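Local coordinates for Methylcobalamin\: coenzyme M methyltransferase (Methanosarcina mazei, PDB 4AY7), which probably transfers the methyl group of a methylated corrinoid to coenzyme M in methanogenesis, using a zinc ion held in a TIM-barrel fold, at residues 29-34 with 316-321; 241-246 with 262-267; 273-278 with 286-291; 305-310 with 340-345. All coordinates share one frame; numbering follows the deposited sequence.

Contact 1. Residues 29-34 with 316-321; sequences DKVPVC and GGIDVL. With MG (magnesium ion), chain D.
Val31 CG1 packs against Leu321 CB and Ile318 CG2 where the segment 29-34 runs along the start of 320-323, a strand of the parallel TIM-barrel sheet. Val31 CG1, anti to its own backbone N (chi1 171°), comes within 3.5 Å of Leu321 N, while CG2 turns to Ile318 O. Next along, the Pro32 ring crosses Val320 at about a right angle, its CG 3.8 Å from Val320 CG2; the other methyl of Val320, CG1, meets Cys34 SG. Val33 and Leu321 lie side by side and point the same way, with Val33 CG2 against Leu321 CD2. The backbones meet in a single bridge at Val33 and Leu321. Leu321 N donates to Pro32 O at 2.9 Å, and Cys34 N donates to Leu321 O, also at 2.9 Å. Helix 15-24 covers Pro32 and Val320; Arg343 of helix 333-346 lies against Val33 and Leu321. At the polar edge Asp319 divides its carboxylate: OD2 takes a salt bridge from Lys279 and a hydrogen bond from Leu288 N, whereas OD1 binds a magnesium ion at 2.2 Å. One water on that magnesium ion donates to Gly317 O at 2.9 Å.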
loop_
_atom_site.group_PDB
_atom_site.type_symbol
_atom_site.label_atom_id
_atom_site.label_comp_id
_atom_site.label_asym_id
_atom_site.label_seq_id
_atom_site.Cartn_x
_atom_site.Cartn_y
_atom_site.Cartn_z
ATOM N N ASP A 29 -5.697 18.342 -14.414
ATOM C CA ASP A 29 -6.321 19.577 -13.988
ATOM C C ASP A 29 -5.966 19.957 -12.559
ATOM O O ASP A 29 -5.834 21.114 -12.234
ATOM C CB ASP A 29 -7.845 19.494 -14.156
ATOM C CG ASP A 29 -8.462 18.266 -13.476
ATOM O OD1 ASP A 29 -7.796 17.195 -13.231
ATOM O OD2 ASP A 29 -9.686 18.368 -13.239
ATOM N N LYS A 30 -5.841 18.961 -11.679
ATOM C CA LYS A 30 -5.564 19.189 -10.263
ATOM C C LYS A 30 -5.036 17.919 -9.605
ATOM O O LYS A 30 -5.203 16.868 -10.169
ATOM C CB LYS A 30 -6.843 19.678 -9.534
ATOM C CG LYS A 30 -7.921 18.632 -9.349
ATOM C CD LYS A 30 -9.266 19.194 -8.883
ATOM C CE LYS A 30 -10.259 18.094 -8.656
ATOM N NZ LYS A 30 -11.670 18.525 -8.458
ATOM N N VAL A 31 -4.309 18.024 -8.494
ATOM C CA VAL A 31 -3.752 16.851 -7.804
ATOM C C VAL A 31 -4.920 16.041 -7.168
ATOM O O VAL A 31 -5.758 16.630 -6.463
ATOM C CB VAL A 31 -2.764 17.312 -6.725
ATOM C CG1 VAL A 31 -2.322 16.164 -5.822
ATOM C CG2 VAL A 31 -1.573 18.090 -7.372
ATOM N N PRO A 32 -5.046 14.733 -7.490
ATOM C CA PRO A 32 -6.061 13.884 -6.803
ATOM C C PRO A 32 -5.693 13.729 -5.371
ATOM O O PRO A 32 -4.489 13.793 -5.024
ATOM C CB PRO A 32 -5.916 12.533 -7.469
ATOM C CG PRO A 32 -4.589 12.545 -8.042
ATOM C CD PRO A 32 -4.158 13.929 -8.329
ATOM N N VAL A 33 -6.716 13.540 -4.533
ATOM C CA VAL A 33 -6.513 13.324 -3.103
ATOM C C VAL A 33 -7.118 12.003 -2.758
ATOM O O VAL A 33 -8.310 11.788 -2.960
ATOM C CB VAL A 33 -7.033 14.449 -2.223
ATOM C CG1 VAL A 33 -8.510 14.778 -2.524
ATOM C CG2 VAL A 33 -6.743 14.173 -0.758
ATOM N N CYS A 34 -6.266 11.119 -2.292
ATOM C CA CYS A 34 -6.750 9.772 -1.898
ATOM C C CYS A 34 -5.743 9.089 -1.032
ATOM O O CYS A 34 -4.757 9.715 -0.649
ATOM C CB CYS A 34 -7.053 8.937 -3.113
ATOM S SG CYS A 34 -5.608 8.456 -3.991
ATOM N N GLY A 316 4.880 21.890 -2.852
ATOM C CA GLY A 316 6.116 21.171 -3.003
ATOM C C GLY A 316 6.102 20.269 -4.195
ATOM O O GLY A 316 7.139 19.658 -4.528
ATOM N N GLY A 317 4.950 20.125 -4.817
ATOM C CA GLY A 317 4.808 19.336 -6.029
ATOM C C GLY A 317 4.394 17.871 -5.937
ATOM O O GLY A 317 4.589 17.096 -6.901
ATOM N N ILE A 318 3.851 17.450 -4.781
ATOM C CA ILE A 318 3.300 16.116 -4.658
ATOM C C ILE A 318 2.367 15.818 -5.810
ATOM O O ILE A 318 1.672 16.709 -6.298
ATOM C CB ILE A 318 2.571 15.972 -3.297
ATOM C CG1 ILE A 318 2.657 14.541 -2.838
ATOM C CG2 ILE A 318 1.094 16.466 -3.342
ATOM C CD1 ILE A 318 4.033 14.151 -2.260
ATOM N N ASP A 319 2.411 14.590 -6.314
ATOM C CA ASP A 319 1.629 14.203 -7.443
ATOM C C ASP A 319 0.249 13.715 -7.113
ATOM O O ASP A 319 -0.692 13.862 -7.905
ATOM C CB ASP A 319 2.418 13.212 -8.266
ATOM C CG ASP A 319 3.741 13.785 -8.716
ATOM O OD1 ASP A 319 3.677 14.721 -9.525
ATOM O OD2 ASP A 319 4.828 13.427 -8.219
ATOM N N VAL A 320 0.148 13.037 -5.993
ATOM C CA VAL A 320 -1.090 12.521 -5.424
ATOM C C VAL A 320 -1.063 12.825 -3.918
ATOM O O VAL A 320 -0.131 12.383 -3.207
ATOM C CB VAL A 320 -1.280 11.012 -5.607
ATOM C CG1 VAL A 320 -2.482 10.532 -4.767
ATOM C CG2 VAL A 320 -1.439 10.630 -7.120
ATOM N N LEU A 321 -1.992 13.650 -3.472
ATOM C CA LEU A 321 -2.002 14.061 -2.043
ATOM C C LEU A 321 -2.607 12.917 -1.247
ATOM O O LEU A 321 -3.716 12.412 -1.574
ATOM C CB LEU A 321 -2.803 15.301 -1.830
ATOM C CG LEU A 321 -3.008 15.848 -0.415
ATOM C CD1 LEU A 321 -1.637 16.151 0.156
ATOM C CD2 LEU A 321 -3.977 17.029 -0.276
HETATM MG MG MG D . 3.895 16.437 -10.868
HETATM O O HOH W 1 4.337 18.030 -9.597
HETATM O O HOH W 2 1.917 16.681 -11.243
#

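Contact 2. Residues 241-246 with 262-267; sequences SVTVLH and GFEGLS. With ZN (zinc ion), chain C.
Leu245 CB sits over the centre of the Phe263 ring, a CH-pi contact 3.7 Å from the centroid and 11° off the ring normal. The two residues belong to a beta-alpha-beta unit of the TIM barrel, in which strands 242-246 and 265-267 pair in parallel, connected through helix 252-259. Thr243 crosses the ring at about a right angle, its OG1 coming obliquely to 3.2 Å from Phe263 CD2. Leu266 lies alongside Leu245 and points the same way, touching Leu245 CB with CD2. Helix 221-238 packs on Phe263 as well, so an alanine here would probably open a gap beneath Leu245 CB and leave Leu232 and Phe235 without their aromatic partner. Glu264, bent at chi2 (78°), folds back so that OE1 accepts from Thr243 N at 3.0 Å, almost straight at hydrogen but from above the carboxylate plane. Three backbone-to-backbone bonds follow: Gly265 N to Thr243 O, Leu245 N to Gly265 O and Ser267 N to Leu245 O. His246 and Ser267 share the sheet face with Val244. His246 ND1 donates to Ser267 OG at 2.8 Å, which helps fix the ring's rotation while His246 NE2 binds the zinc ion at 2.2 Å, together with Cys248 and Cys325.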
loop_
_atom_site.group_PDB
_atom_site.type_symbol
_atom_site.label_atom_id
_atom_site.label_comp_id
_atom_site.label_asym_id
_atom_site.label_seq_id
_atom_site.Cartn_x
_atom_site.Cartn_y
_atom_site.Cartn_z
ATOM N N SER A 241 -1.020 -3.357 -14.377
ATOM C CA SER A 241 -1.664 -2.057 -14.052
ATOM C C SER A 241 -0.590 -1.073 -13.617
ATOM O O SER A 241 0.582 -1.459 -13.370
ATOM C CB SER A 241 -2.681 -2.194 -12.886
ATOM O OG SER A 241 -1.999 -2.505 -11.671
ATOM N N VAL A 242 -1.023 0.175 -13.484
ATOM C CA VAL A 242 -0.298 1.150 -12.711
ATOM C C VAL A 242 -0.050 0.616 -11.316
ATOM O O VAL A 242 -0.905 -0.084 -10.713
ATOM C CB VAL A 242 -1.036 2.518 -12.741
ATOM C CG1 VAL A 242 -0.461 3.482 -11.686
ATOM C CG2 VAL A 242 -1.029 3.077 -14.197
ATOM N N THR A 243 1.206 0.771 -10.880
ATOM C CA THR A 243 1.612 0.348 -9.541
ATOM C C THR A 243 2.246 1.488 -8.723
ATOM O O THR A 243 2.795 2.463 -9.280
ATOM C CB THR A 243 2.598 -0.816 -9.593
ATOM O OG1 THR A 243 3.725 -0.394 -10.309
ATOM C CG2 THR A 243 2.035 -2.083 -10.290
ATOM N N VAL A 244 2.242 1.296 -7.413
ATOM C CA VAL A 244 2.781 2.210 -6.426
ATOM C C VAL A 244 3.555 1.405 -5.380
ATOM O O VAL A 244 3.084 0.369 -4.891
ATOM C CB VAL A 244 1.649 3.052 -5.752
ATOM C CG1 VAL A 244 2.182 3.956 -4.652
ATOM C CG2 VAL A 244 0.956 3.962 -6.757
ATOM N N LEU A 245 4.729 1.881 -5.003
ATOM C CA LEU A 245 5.564 1.245 -4.009
ATOM C C LEU A 245 5.605 2.137 -2.767
ATOM O O LEU A 245 6.023 3.293 -2.833
ATOM C CB LEU A 245 6.970 1.057 -4.545
ATOM C CG LEU A 245 8.016 0.657 -3.563
ATOM C CD1 LEU A 245 7.661 -0.780 -3.131
ATOM C CD2 LEU A 245 9.373 0.622 -4.226
ATOM N N HIS A 246 5.217 1.555 -1.643
ATOM C CA HIS A 246 5.277 2.239 -0.371
ATOM C C HIS A 246 6.279 1.572 0.535
ATOM O O HIS A 246 6.093 0.362 0.847
ATOM C CB HIS A 246 3.910 2.275 0.242
ATOM C CG HIS A 246 3.934 2.819 1.646
ATOM N ND1 HIS A 246 3.851 4.108 1.909
ATOM C CD2 HIS A 246 4.121 2.191 2.873
ATOM C CE1 HIS A 246 4.029 4.342 3.218
ATOM N NE2 HIS A 246 4.124 3.179 3.821
ATOM N N GLY A 262 10.660 0.847 -11.404
ATOM C CA GLY A 262 9.603 0.700 -12.390
ATOM C C GLY A 262 8.174 0.899 -11.969
ATOM O O GLY A 262 7.264 0.688 -12.761
ATOM N N PHE A 263 7.982 1.391 -10.760
ATOM C CA PHE A 263 6.659 1.759 -10.285
ATOM C C PHE A 263 6.328 3.150 -10.749
ATOM O O PHE A 263 7.193 3.999 -10.717
ATOM C CB PHE A 263 6.653 1.734 -8.755
ATOM C CG PHE A 263 6.778 0.351 -8.192
ATOM C CD1 PHE A 263 8.052 -0.214 -8.044
ATOM C CD2 PHE A 263 5.654 -0.364 -7.762
ATOM C CE1 PHE A 263 8.202 -1.504 -7.534
ATOM C CE2 PHE A 263 5.796 -1.637 -7.247
ATOM C CZ PHE A 263 7.070 -2.222 -7.136
ATOM N N GLU A 264 5.098 3.385 -11.162
ATOM C CA GLU A 264 4.683 4.744 -11.477
ATOM C C GLU A 264 4.869 5.689 -10.316
ATOM O O GLU A 264 5.313 6.818 -10.511
ATOM C CB GLU A 264 3.234 4.777 -11.894
ATOM C CG GLU A 264 3.039 4.397 -13.337
ATOM C CD GLU A 264 3.108 2.957 -13.662
ATOM O OE1 GLU A 264 3.177 2.158 -12.714
ATOM O OE2 GLU A 264 3.123 2.635 -14.909
ATOM N N GLY A 265 4.366 5.298 -9.184
ATOM C CA GLY A 265 4.421 6.137 -8.010
ATOM C C GLY A 265 5.190 5.526 -6.880
ATOM O O GLY A 265 5.204 4.267 -6.682
ATOM N N LEU A 266 5.788 6.420 -6.112
ATOM C CA LEU A 266 6.344 6.131 -4.842
ATOM C C LEU A 266 5.609 6.826 -3.675
ATOM O O LEU A 266 5.369 8.007 -3.657
ATOM C CB LEU A 266 7.832 6.467 -4.795
ATOM C CG LEU A 266 8.685 5.877 -5.866
ATOM C CD1 LEU A 266 10.081 6.430 -5.681
ATOM C CD2 LEU A 266 8.694 4.352 -5.792
ATOM N N SER A 267 5.200 6.026 -2.699
ATOM C CA SER A 267 4.430 6.523 -1.513
ATOM C C SER A 267 5.414 6.560 -0.400
ATOM O O SER A 267 5.988 5.515 -0.021
ATOM C CB SER A 267 3.278 5.621 -1.200
ATOM O OG SER A 267 2.734 5.850 0.087
HETATM ZN ZN ZN C . 4.711 3.057 5.974
#

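Contact 3. Residues 273-278 with 286-291; sequences GSAKKG and ARLVGN
Ala275 and Asn291 face each other where the first turn of helix 275-282 passes beside strand 287-292, their CA atoms 7.1 Å apart; Gly278 CA and Leu288 CA make a second close approach at 7.5 Å. No hydrogen bond joins the segments directly. Ser274 is the N-cap of the helix, and its OG accepts from Lys277 N at 2.9 Å. On the strand, a cis peptide bond precedes Asn291. Leu288 provides the apolar contact. With CG anti to the backbone N (chi1 -162°), Leu288 extends CD2 to the helix, 4.4 Å from Ala275 CB, and this methyl also lies near the carbonyl oxygen of Ala275. Gly278, with no side chain, lets its CA come to 4.2 Å from Leu288 CD2. In Asn291, CG stands between the backbone N and the carbonyl carbon (chi1 59°), which lays the amide beside Ala275, with Asn291 ND2 3.5 Å from Ala275 N but not hydrogen-bonded to it. The polar link is a water, accepting from Asn291 ND2 at 3.0 Å and donating to Gly273 O at 2.7 Å. The contact closes the beta-alpha-beta unit of strand 265-267, helix 275-282 and strand 287-292. Leu288 also packs on Lys279 and Ile282 of the same helix and meets Ile318, as does Ala275, while Val289 packs against Val320 and Ala322 of the neighbouring strand 320-323.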
loop_
_atom_site.group_PDB
_atom_site.type_symbol
_atom_site.label_atom_id
_atom_site.label_comp_id
_atom_site.label_asym_id
_atom_site.label_seq_id
_atom_site.Cartn_x
_atom_site.Cartn_y
_atom_site.Cartn_z
ATOM N N GLY A 273 11.416 14.094 4.866
ATOM C CA GLY A 273 11.620 15.461 4.503
ATOM C C GLY A 273 10.476 15.900 3.659
ATOM O O GLY A 273 9.432 15.256 3.641
ATOM N N SER A 274 10.669 17.045 2.990
ATOM C CA SER A 274 9.605 17.676 2.264
ATOM C C SER A 274 9.292 16.982 0.954
ATOM O O SER A 274 10.119 16.290 0.377
ATOM C CB SER A 274 10.037 19.097 1.954
ATOM O OG SER A 274 11.121 19.105 1.001
ATOM N N ALA A 275 8.090 17.162 0.476
ATOM C CA ALA A 275 7.781 16.679 -0.851
ATOM C C ALA A 275 8.769 17.301 -1.910
ATOM O O ALA A 275 9.259 16.601 -2.835
ATOM C CB ALA A 275 6.328 17.032 -1.193
ATOM N N LYS A 276 9.097 18.577 -1.758
ATOM C CA LYS A 276 9.991 19.254 -2.659
ATOM C C LYS A 276 11.341 18.515 -2.719
ATOM O O LYS A 276 11.866 18.265 -3.820
ATOM C CB LYS A 276 10.136 20.710 -2.227
ATOM C CG LYS A 276 11.069 21.538 -3.134
ATOM C CD LYS A 276 11.516 22.800 -2.403
ATOM C CE LYS A 276 12.849 23.359 -2.941
ATOM N NZ LYS A 276 14.028 23.094 -2.032
ATOM N N LYS A 277 11.810 18.052 -1.560
ATOM C CA LYS A 277 13.083 17.428 -1.503
ATOM C C LYS A 277 12.964 16.038 -2.183
ATOM O O LYS A 277 13.822 15.630 -3.048
ATOM C CB LYS A 277 13.571 17.318 -0.072
ATOM C CG LYS A 277 14.835 16.498 0.048
ATOM C CD LYS A 277 15.228 16.230 1.506
ATOM C CE LYS A 277 16.776 16.161 1.596
ATOM N NZ LYS A 277 17.362 15.411 2.751
ATOM N N GLY A 278 11.913 15.303 -1.821
ATOM C CA GLY A 278 11.684 14.015 -2.458
ATOM C C GLY A 278 11.632 14.108 -3.985
ATOM O O GLY A 278 12.197 13.233 -4.705
ATOM N N ALA A 286 9.885 8.682 -11.277
ATOM C CA ALA A 286 8.648 8.206 -10.649
ATOM C C ALA A 286 7.936 9.441 -10.088
ATOM O O ALA A 286 8.539 10.549 -10.038
ATOM C CB ALA A 286 8.884 7.189 -9.543
ATOM N N ARG A 287 6.642 9.301 -9.834
ATOM C CA ARG A 287 5.867 10.338 -9.188
ATOM C C ARG A 287 5.796 10.103 -7.712
ATOM O O ARG A 287 6.081 8.992 -7.223
ATOM C CB ARG A 287 4.478 10.390 -9.783
ATOM C CG ARG A 287 4.286 11.342 -10.939
ATOM C CD ARG A 287 5.244 11.049 -12.092
ATOM N NE ARG A 287 5.125 9.708 -12.620
ATOM C CZ ARG A 287 6.064 9.042 -13.283
ATOM N NH1 ARG A 287 7.210 9.596 -13.635
ATOM N NH2 ARG A 287 5.852 7.797 -13.692
ATOM N N LEU A 288 5.415 11.126 -6.958
ATOM C CA LEU A 288 5.439 11.067 -5.488
ATOM C C LEU A 288 4.036 11.177 -4.880
ATOM O O LEU A 288 3.218 12.029 -5.262
ATOM C CB LEU A 288 6.383 12.104 -4.899
ATOM C CG LEU A 288 6.850 11.936 -3.456
ATOM C CD1 LEU A 288 7.665 10.666 -3.269
ATOM C CD2 LEU A 288 7.610 13.181 -2.942
ATOM N N VAL A 289 3.724 10.225 -4.012
ATOM C CA VAL A 289 2.423 10.113 -3.391
ATOM C C VAL A 289 2.643 10.306 -1.895
ATOM O O VAL A 289 3.519 9.707 -1.303
ATOM C CB VAL A 289 1.788 8.750 -3.623
ATOM C CG1 VAL A 289 0.431 8.688 -2.912
ATOM C CG2 VAL A 289 1.713 8.403 -5.151
ATOM N N GLY A 290 1.821 11.143 -1.289
ATOM C CA GLY A 290 1.962 11.408 0.161
ATOM C C GLY A 290 1.591 12.824 0.509
ATOM O O GLY A 290 0.826 13.412 -0.219
ATOM N N ASN A 291 2.115 13.397 1.599
ATOM C CA ASN A 291 3.015 12.754 2.575
ATOM C C ASN A 291 2.622 13.090 4.024
ATOM O O ASN A 291 3.504 13.288 4.900
ATOM C CB ASN A 291 4.439 13.226 2.335
ATOM C CG ASN A 291 4.570 14.725 2.457
ATOM O OD1 ASN A 291 3.567 15.416 2.627
ATOM N ND2 ASN A 291 5.782 15.232 2.344
HETATM O O HOH W 3 7.870 13.177 2.891
#

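Contact 4. Residues 305-310 with 340-345; sequences KIKAEA and VAARDE
Lys307 NZ and Glu345 OE2 form a salt bridge of 2.6 Å, Glu345 OE2 accepting through its syn lone pair. The two side chains cross at about a right angle: Glu345 runs extended beyond CG, whereas Lys307 bends at chi3 (-70°), which turns its amine across to the acid. The aliphatic part of Lys307 packs as well. Lys307 CB is 3.9 Å from Ala342 CB, and Lys307 CD 4.1 Å from Ala341 CB. A methionine in its place would probably leave the Glu345 carboxylate without its cationic mate. Deeper between the helices, Ala310 CB and Ala342 CB come to 3.4 Å, tighter than usual for two carbons. These small residues allow the helix segments to approach within 8.6 Å, axis to axis, at a crossing angle of -49°. On the far side of 340-345, Arg343 grips Asp344 OD1 side-on through NE and NH2, with that oxygen in the guanidinium plane; Arg343 also bridges to Glu76 and bonds Val31 O. Ala310 touches Leu321 as well, and so packs against strand 320-323. This is the outer helical layer of a TIM barrel, with consecutive helices 303-315 and 333-346 on either side of that strand in sequence.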
loop_
_atom_site.group_PDB
_atom_site.type_symbol
_atom_site.label_atom_id
_atom_site.label_comp_id
_atom_site.label_asym_id
_atom_site.label_seq_id
_atom_site.Cartn_x
_atom_site.Cartn_y
_atom_site.Cartn_z
ATOM N N LYS A 305 -3.813 22.002 11.212
ATOM C CA LYS A 305 -2.467 21.497 11.036
ATOM C C LYS A 305 -2.372 20.529 9.860
ATOM O O LYS A 305 -1.404 20.539 9.064
ATOM C CB LYS A 305 -1.987 20.919 12.312
ATOM C CG LYS A 305 -0.545 20.448 12.381
ATOM C CD LYS A 305 -0.438 19.348 13.455
ATOM C CE LYS A 305 0.948 18.636 13.481
ATOM N NZ LYS A 305 1.616 18.975 14.763
ATOM N N ILE A 306 -3.403 19.698 9.686
ATOM C CA ILE A 306 -3.527 18.796 8.537
ATOM C C ILE A 306 -3.582 19.651 7.262
ATOM O O ILE A 306 -2.837 19.362 6.309
ATOM C CB ILE A 306 -4.728 17.871 8.659
ATOM C CG1 ILE A 306 -4.557 16.984 9.890
ATOM C CG2 ILE A 306 -5.057 17.088 7.370
ATOM C CD1 ILE A 306 -5.875 16.296 10.369
ATOM N N LYS A 307 -4.393 20.701 7.243
ATOM C CA LYS A 307 -4.525 21.535 6.009
ATOM C C LYS A 307 -3.224 22.254 5.686
ATOM O O LYS A 307 -2.810 22.257 4.536
ATOM C CB LYS A 307 -5.698 22.501 6.032
ATOM C CG LYS A 307 -7.054 21.803 6.160
ATOM C CD LYS A 307 -8.227 22.628 5.631
ATOM C CE LYS A 307 -8.535 23.804 6.486
ATOM N NZ LYS A 307 -9.719 24.661 6.038
ATOM N N ALA A 308 -2.560 22.763 6.702
ATOM C CA ALA A 308 -1.283 23.404 6.523
ATOM C C ALA A 308 -0.199 22.473 5.905
ATOM O O ALA A 308 0.536 22.869 4.971
ATOM C CB ALA A 308 -0.787 24.022 7.817
ATOM N N GLU A 309 -0.088 21.259 6.405
ATOM C CA GLU A 309 0.922 20.315 5.938
ATOM C C GLU A 309 0.541 19.771 4.585
ATOM O O GLU A 309 1.431 19.520 3.793
ATOM C CB GLU A 309 1.152 19.186 6.976
ATOM C CG GLU A 309 1.807 19.797 8.228
ATOM C CD GLU A 309 1.954 18.783 9.380
ATOM O OE1 GLU A 309 1.813 17.546 9.124
ATOM O OE2 GLU A 309 2.192 19.244 10.553
ATOM N N ALA A 310 -0.762 19.606 4.319
ATOM C CA ALA A 310 -1.284 19.275 2.980
ATOM C C ALA A 310 -0.887 20.314 1.943
ATOM O O ALA A 310 -0.289 20.022 0.854
ATOM C CB ALA A 310 -2.800 19.126 2.993
ATOM N N VAL A 340 -8.875 16.483 1.970
ATOM C CA VAL A 340 -9.636 16.768 0.805
ATOM C C VAL A 340 -9.913 18.252 0.764
ATOM O O VAL A 340 -9.706 18.908 -0.297
ATOM C CB VAL A 340 -10.975 15.992 0.794
ATOM C CG1 VAL A 340 -11.774 16.427 -0.433
ATOM C CG2 VAL A 340 -10.694 14.479 0.862
ATOM N N ALA A 341 -10.299 18.830 1.913
ATOM C CA ALA A 341 -10.537 20.277 1.977
ATOM C C ALA A 341 -9.261 21.096 1.609
ATOM O O ALA A 341 -9.344 22.008 0.847
ATOM C CB ALA A 341 -11.092 20.694 3.362
ATOM N N ALA A 342 -8.094 20.703 2.107
ATOM C CA ALA A 342 -6.852 21.368 1.743
ATOM C C ALA A 342 -6.611 21.359 0.218
ATOM O O ALA A 342 -6.102 22.309 -0.391
ATOM C CB ALA A 342 -5.701 20.730 2.507
ATOM N N ARG A 343 -6.953 20.245 -0.409
ATOM C CA ARG A 343 -6.736 20.133 -1.841
ATOM C C ARG A 343 -7.694 21.115 -2.512
ATOM O O ARG A 343 -7.313 21.860 -3.381
ATOM C CB ARG A 343 -6.969 18.711 -2.333
ATOM C CG ARG A 343 -6.484 18.391 -3.740
ATOM C CD ARG A 343 -7.321 18.919 -4.868
ATOM N NE ARG A 343 -8.734 18.538 -4.697
ATOM C CZ ARG A 343 -9.282 17.485 -5.244
ATOM N NH1 ARG A 343 -8.581 16.572 -5.855
ATOM N NH2 ARG A 343 -10.547 17.268 -5.063
ATOM N N ASP A 344 -8.958 21.085 -2.119
ATOM C CA ASP A 344 -9.931 21.977 -2.799
ATOM C C ASP A 344 -9.571 23.493 -2.663
ATOM O O ASP A 344 -9.694 24.316 -3.614
ATOM C CB ASP A 344 -11.341 21.637 -2.309
ATOM C CG ASP A 344 -11.816 20.278 -2.831
ATOM O OD1 ASP A 344 -11.090 19.645 -3.640
ATOM O OD2 ASP A 344 -12.877 19.790 -2.396
ATOM N N GLU A 345 -9.021 23.820 -1.506
ATOM C CA GLU A 345 -8.605 25.158 -1.169
ATOM C C GLU A 345 -7.449 25.676 -2.022
ATOM O O GLU A 345 -7.414 26.838 -2.437
ATOM C CB GLU A 345 -8.204 25.166 0.301
ATOM C CG GLU A 345 -9.434 25.255 1.196
ATOM C CD GLU A 345 -9.081 25.336 2.676
ATOM O OE1 GLU A 345 -7.934 25.782 3.003
ATOM O OE2 GLU A 345 -9.955 24.943 3.495
#

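How the contacts relate
From the N terminus, the segment 29-34 opens contact 1, which closes only at 316-321, spanning most of the chain and tying the loop after helix 15-24 to strand 320-323. Within that span, contact 2 closes a short loop through helix 252-259, and contact 3 then closes another through helix 275-282; the two follow in series. Strands 265-267, 287-292 and 320-323 are successive neighbours in the parallel sheet, so contacts 2, 3 and 1 are linked strand to strand by backbone bonds. Contact 4 starts before contact 1 closes and ends after it; the two therefore cross, and Arg343 touches 29-34. Contact 4 adds two outer helices.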